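Local coordinates for protein YgiW (Escherichia coli, PDB 1NNX), which is of unknown function but is a periplasmic member of the bacterial OB-fold family, a small beta-rich domain whose fold often serves in binding, at residues V25-V28 with E29-K32; T77-P80 with K81-V84. One frame throughout, in Å; residues are numbered along the deposited sequence.

Contact 1: residues V25-V28 with E29-K32. With SO4 (sulfate ion), chain B.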
loop_
_atom_site.group_PDB
_atom_site.type_symbol
_atom_site.label_atom_id
_atom_site.label_comp_id
_atom_site.label_asym_id
_atom_site.label_seq_id
_atom_site.Cartn_x
_atom_site.Cartn_y
_atom_site.Cartn_z
ATOM N N VAL A 25 2.135 -5.860 -10.429
ATOM C CA VAL A 25 1.147 -5.311 -9.489
ATOM C C VAL A 25 0.546 -6.503 -8.789
ATOM O O VAL A 25 0.029 -7.400 -9.478
ATOM C CB VAL A 25 0.030 -4.537 -10.192
ATOM C CG1 VAL A 25 -1.041 -4.097 -9.170
ATOM C CG2 VAL A 25 0.634 -3.313 -10.882
ATOM N N THR A 26 0.578 -6.554 -7.472
ATOM C CA THR A 26 0.089 -7.651 -6.671
ATOM C C THR A 26 -1.292 -7.336 -6.141
ATOM O O THR A 26 -1.615 -6.196 -5.833
ATOM C CB THR A 26 1.054 -7.857 -5.494
ATOM O OG1 THR A 26 2.382 -8.173 -6.000
ATOM C CG2 THR A 26 0.568 -8.953 -4.475
ATOM N N THR A 27 -2.124 -8.347 -5.963
ATOM C CA THR A 27 -3.456 -8.086 -5.432
ATOM C C THR A 27 -3.378 -7.882 -3.916
ATOM O O THR A 27 -2.467 -8.397 -3.247
ATOM C CB THR A 27 -4.415 -9.303 -5.695
ATOM O OG1 THR A 27 -3.936 -10.418 -4.970
ATOM C CG2 THR A 27 -4.479 -9.617 -7.218
ATOM N N VAL A 28 -4.319 -7.066 -3.417
ATOM C CA VAL A 28 -4.382 -6.835 -1.954
ATOM C C VAL A 28 -4.496 -8.140 -1.162
ATOM O O VAL A 28 -3.760 -8.361 -0.221
ATOM C CB VAL A 28 -5.545 -5.948 -1.581
ATOM C CG1 VAL A 28 -5.781 -6.037 -0.038
ATOM C CG2 VAL A 28 -5.206 -4.502 -1.985
ATOM N N GLU A 29 -5.364 -9.048 -1.629
ATOM C CA GLU A 29 -5.541 -10.293 -0.924
ATOM C C GLU A 29 -4.285 -11.123 -0.849
ATOM O O GLU A 29 -3.942 -11.667 0.218
ATOM C CB GLU A 29 -6.856 -11.067 -1.231
ATOM C CG GLU A 29 -7.306 -12.120 -0.083
ATOM C CD GLU A 29 -7.679 -11.448 1.212
ATOM O OE1 GLU A 29 -7.600 -12.122 2.264
ATOM O OE2 GLU A 29 -8.062 -10.252 1.176
ATOM N N SER A 30 -3.509 -11.203 -1.944
ATOM C CA SER A 30 -2.308 -11.955 -1.854
ATOM C C SER A 30 -1.177 -11.245 -1.073
ATOM O O SER A 30 -0.343 -11.902 -0.480
ATOM C CB SER A 30 -1.817 -12.422 -3.242
ATOM O OG SER A 30 -1.361 -11.358 -4.017
ATOM N N ALA A 31 -1.180 -9.904 -1.084
ATOM C CA ALA A 31 -0.171 -9.168 -0.341
ATOM C C ALA A 31 -0.281 -9.474 1.141
ATOM O O ALA A 31 0.728 -9.482 1.845
ATOM C CB ALA A 31 -0.344 -7.673 -0.584
ATOM N N LYS A 32 -1.471 -9.757 1.606
ATOM C CA LYS A 32 -1.629 -10.075 3.021
ATOM C C LYS A 32 -0.906 -11.337 3.405
ATOM O O LYS A 32 -0.573 -11.562 4.593
ATOM C CB LYS A 32 -3.093 -10.254 3.392
ATOM C CG LYS A 32 -3.912 -9.079 3.220
ATOM C CD LYS A 32 -5.300 -9.425 3.747
ATOM C CE LYS A 32 -6.251 -8.344 3.337
ATOM N NZ LYS A 32 -7.666 -8.650 3.651
HETATM S S SO4 B . -11.264 -7.864 3.340
HETATM O O1 SO4 B . -12.008 -6.650 2.970
HETATM O O2 SO4 B . -12.115 -9.022 2.990
HETATM O O3 SO4 B . -9.968 -7.995 2.659
HETATM O O4 SO4 B . -11.018 -7.783 4.813
#
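T27 and S30 meet hydroxyl to hydroxyl at the start of the one short helix, a worked example of how a chain is turned from an extended run into helical form. OG1 of T27 and OG of S30 lie 2.9 Å apart and share a hydrogen bond. Each oxygen sits in the crowded position between its own backbone N and carbonyl carbon (chi1 65° and 69°), a torsion that lets the two meet; T27 is the N-cap residue. Among backbone bonds, A31 N reaches T27 O at 2.9 Å and K32 N reaches V28 O at 3.2 Å, the rungs of a single helical turn.

The CG2 methyl of T26 makes a close methyl-to-oxygen approach, 3.1 Å from OG of S30. Apolar contact follows where the same CG2 lies 4.2 Å from CB of A31, and where CG1 of V28 is set against CE of K32.

Charge completes the set: with its chain extended beyond CG, K32 carries NZ to within 3.0 Å of OE2 of E29. E29 has a second conformer, so this salt bridge is doubtful as a permanent link. The same NZ donates to O3 of a sulfate, probably from the crystallisation liquor, at 2.6 Å.

V28 places the helix start against strand 54-59, its N bound to D59 and its side chain packed on F57, while T26, in the lead-in, pairs through its backbone with T41 of strand 38-51.

Contact 2: residues T77-P80 with K81-V84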
loop_
_atom_site.group_PDB
_atom_site.type_symbol
_atom_site.label_atom_id
_atom_site.label_comp_id
_atom_site.label_asym_id
_atom_site.label_seq_id
_atom_site.Cartn_x
_atom_site.Cartn_y
_atom_site.Cartn_z
ATOM N N THR A 77 -3.981 15.434 -4.834
ATOM C CA THR A 77 -5.178 15.230 -4.015
ATOM C C THR A 77 -5.811 13.954 -4.535
ATOM O O THR A 77 -6.026 13.786 -5.735
ATOM C CB THR A 77 -6.248 16.377 -4.130
ATOM O OG1 THR A 77 -5.787 17.559 -3.455
ATOM C CG2 THR A 77 -7.537 15.950 -3.427
ATOM N N VAL A 78 -6.106 13.072 -3.601
ATOM C CA VAL A 78 -6.708 11.801 -3.925
ATOM C C VAL A 78 -8.072 11.671 -3.228
ATOM O O VAL A 78 -8.197 11.979 -2.031
ATOM C CB VAL A 78 -5.771 10.598 -3.407
ATOM C CG1 VAL A 78 -6.506 9.252 -3.498
ATOM C CG2 VAL A 78 -4.473 10.525 -4.210
ATOM N N THR A 79 -9.083 11.195 -3.958
ATOM C CA THR A 79 -10.394 10.913 -3.349
ATOM C C THR A 79 -10.641 9.416 -3.623
ATOM O O THR A 79 -9.896 8.792 -4.373
ATOM C CB THR A 79 -11.538 11.659 -4.029
ATOM O OG1 THR A 79 -11.694 11.164 -5.371
ATOM C CG2 THR A 79 -11.265 13.171 -4.051
ATOM N N PRO A 80 -11.700 8.848 -3.047
ATOM C CA PRO A 80 -12.018 7.423 -3.255
ATOM C C PRO A 80 -12.271 7.044 -4.690
ATOM O O PRO A 80 -12.027 5.872 -5.042
ATOM C CB PRO A 80 -13.229 7.165 -2.355
ATOM C CG PRO A 80 -13.022 8.143 -1.250
ATOM C CD PRO A 80 -12.489 9.386 -1.923
ATOM N N LYS A 81 -12.654 7.995 -5.521
ATOM C CA LYS A 81 -12.902 7.585 -6.918
ATOM C C LYS A 81 -11.623 7.439 -7.756
ATOM O O LYS A 81 -11.673 6.856 -8.839
ATOM C CB LYS A 81 -13.858 8.579 -7.576
ATOM C CG LYS A 81 -13.242 9.914 -7.867
ATOM C CD LYS A 81 -14.171 10.769 -8.737
ATOM C CE LYS A 81 -14.928 9.921 -9.712
ATOM N NZ LYS A 81 -15.497 10.737 -10.805
ATOM N N ASP A 82 -10.500 7.999 -7.299
ATOM C CA ASP A 82 -9.253 7.945 -8.008
ATOM C C ASP A 82 -8.568 6.613 -7.913
ATOM O O ASP A 82 -8.469 6.038 -6.834
ATOM C CB ASP A 82 -8.319 8.989 -7.458
ATOM C CG ASP A 82 -8.851 10.396 -7.659
ATOM O OD1 ASP A 82 -8.616 11.249 -6.784
ATOM O OD2 ASP A 82 -9.498 10.642 -8.708
ATOM N N THR A 83 -8.186 6.073 -9.048
ATOM C CA THR A 83 -7.387 4.857 -8.984
ATOM C C THR A 83 -5.986 5.340 -8.706
ATOM O O THR A 83 -5.474 6.308 -9.310
ATOM C CB THR A 83 -7.359 4.105 -10.301
ATOM O OG1 THR A 83 -8.694 3.754 -10.650
ATOM C CG2 THR A 83 -6.434 2.867 -10.174
ATOM N N VAL A 84 -5.340 4.682 -7.755
ATOM C CA VAL A 84 -3.949 5.029 -7.412
ATOM C C VAL A 84 -3.050 3.825 -7.387
ATOM O O VAL A 84 -3.521 2.643 -7.226
ATOM C CB VAL A 84 -3.790 5.708 -5.986
ATOM C CG1 VAL A 84 -4.504 7.067 -5.981
ATOM C CG2 VAL A 84 -4.310 4.792 -4.893
HETATM O O HOH W 1 -8.215 6.531 -4.301
#
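From the last position of a beta turn, D82 turns its carboxylate back to the first, T79, an instance of a side-chain carboxylate binding a backbone N-H across a turn. Its CB lies 3.5 Å from T79 O. CG, placed beside the backbone N by chi1 of -63°, lies 3.7 Å from OG1 of T79. At the tip OD1 does most of the work: it takes the N-H of T79 at 2.9 Å in a nearly straight bond (163°), the nitrogen standing 37° out of the carboxylate plane, and it draws a second, weak bond from OG1 of T79.

The bond from D82 N to T79 O, 3.1 Å long and reaching the oxygen from above the carbonyl plane, closes a type I beta turn with P80 and K81 at its corners, and the carboxylate ties the entry of that turn to its exit, just ahead of strand 84-93 of the OB fold. OG1 of T79 also receives a weak bond from K81 N; the side chains of T79 and K81 lie side by side, pointing the same way, with CG of K81 against OG1. A water donates to both T79 O and D82 O, bridging the two ends of the turn.

V78 and V84 touch by their methyl groups: CG1 of V84 lies 3.9 Å from CG1 of V78 and equally near its CG2. V84 also packs on I104 of strand 96-106, and K106 of that strand hydrogen-bonds to T77 O.

From the N terminus, contact 1 comes first, closing a single helical turn ahead of strand 38-51; the turn is set against strand 54-59, with its lead-in paired to strand 38-51. The chain then runs through strands 38-51, 54-59 and 62-67 before contact 2 closes a beta turn at the threshold of strand 84-93, beside strand 96-106. The two are thus in series, neither nesting nor crossing. The centres of contacts 1 and 2 are about 19 Å apart and their nearest atoms about 7 Å, so the contacts do not touch. Strand 38-51 is common ground, joined by backbone bonds to both; in contact 2 the link is G44 with V84.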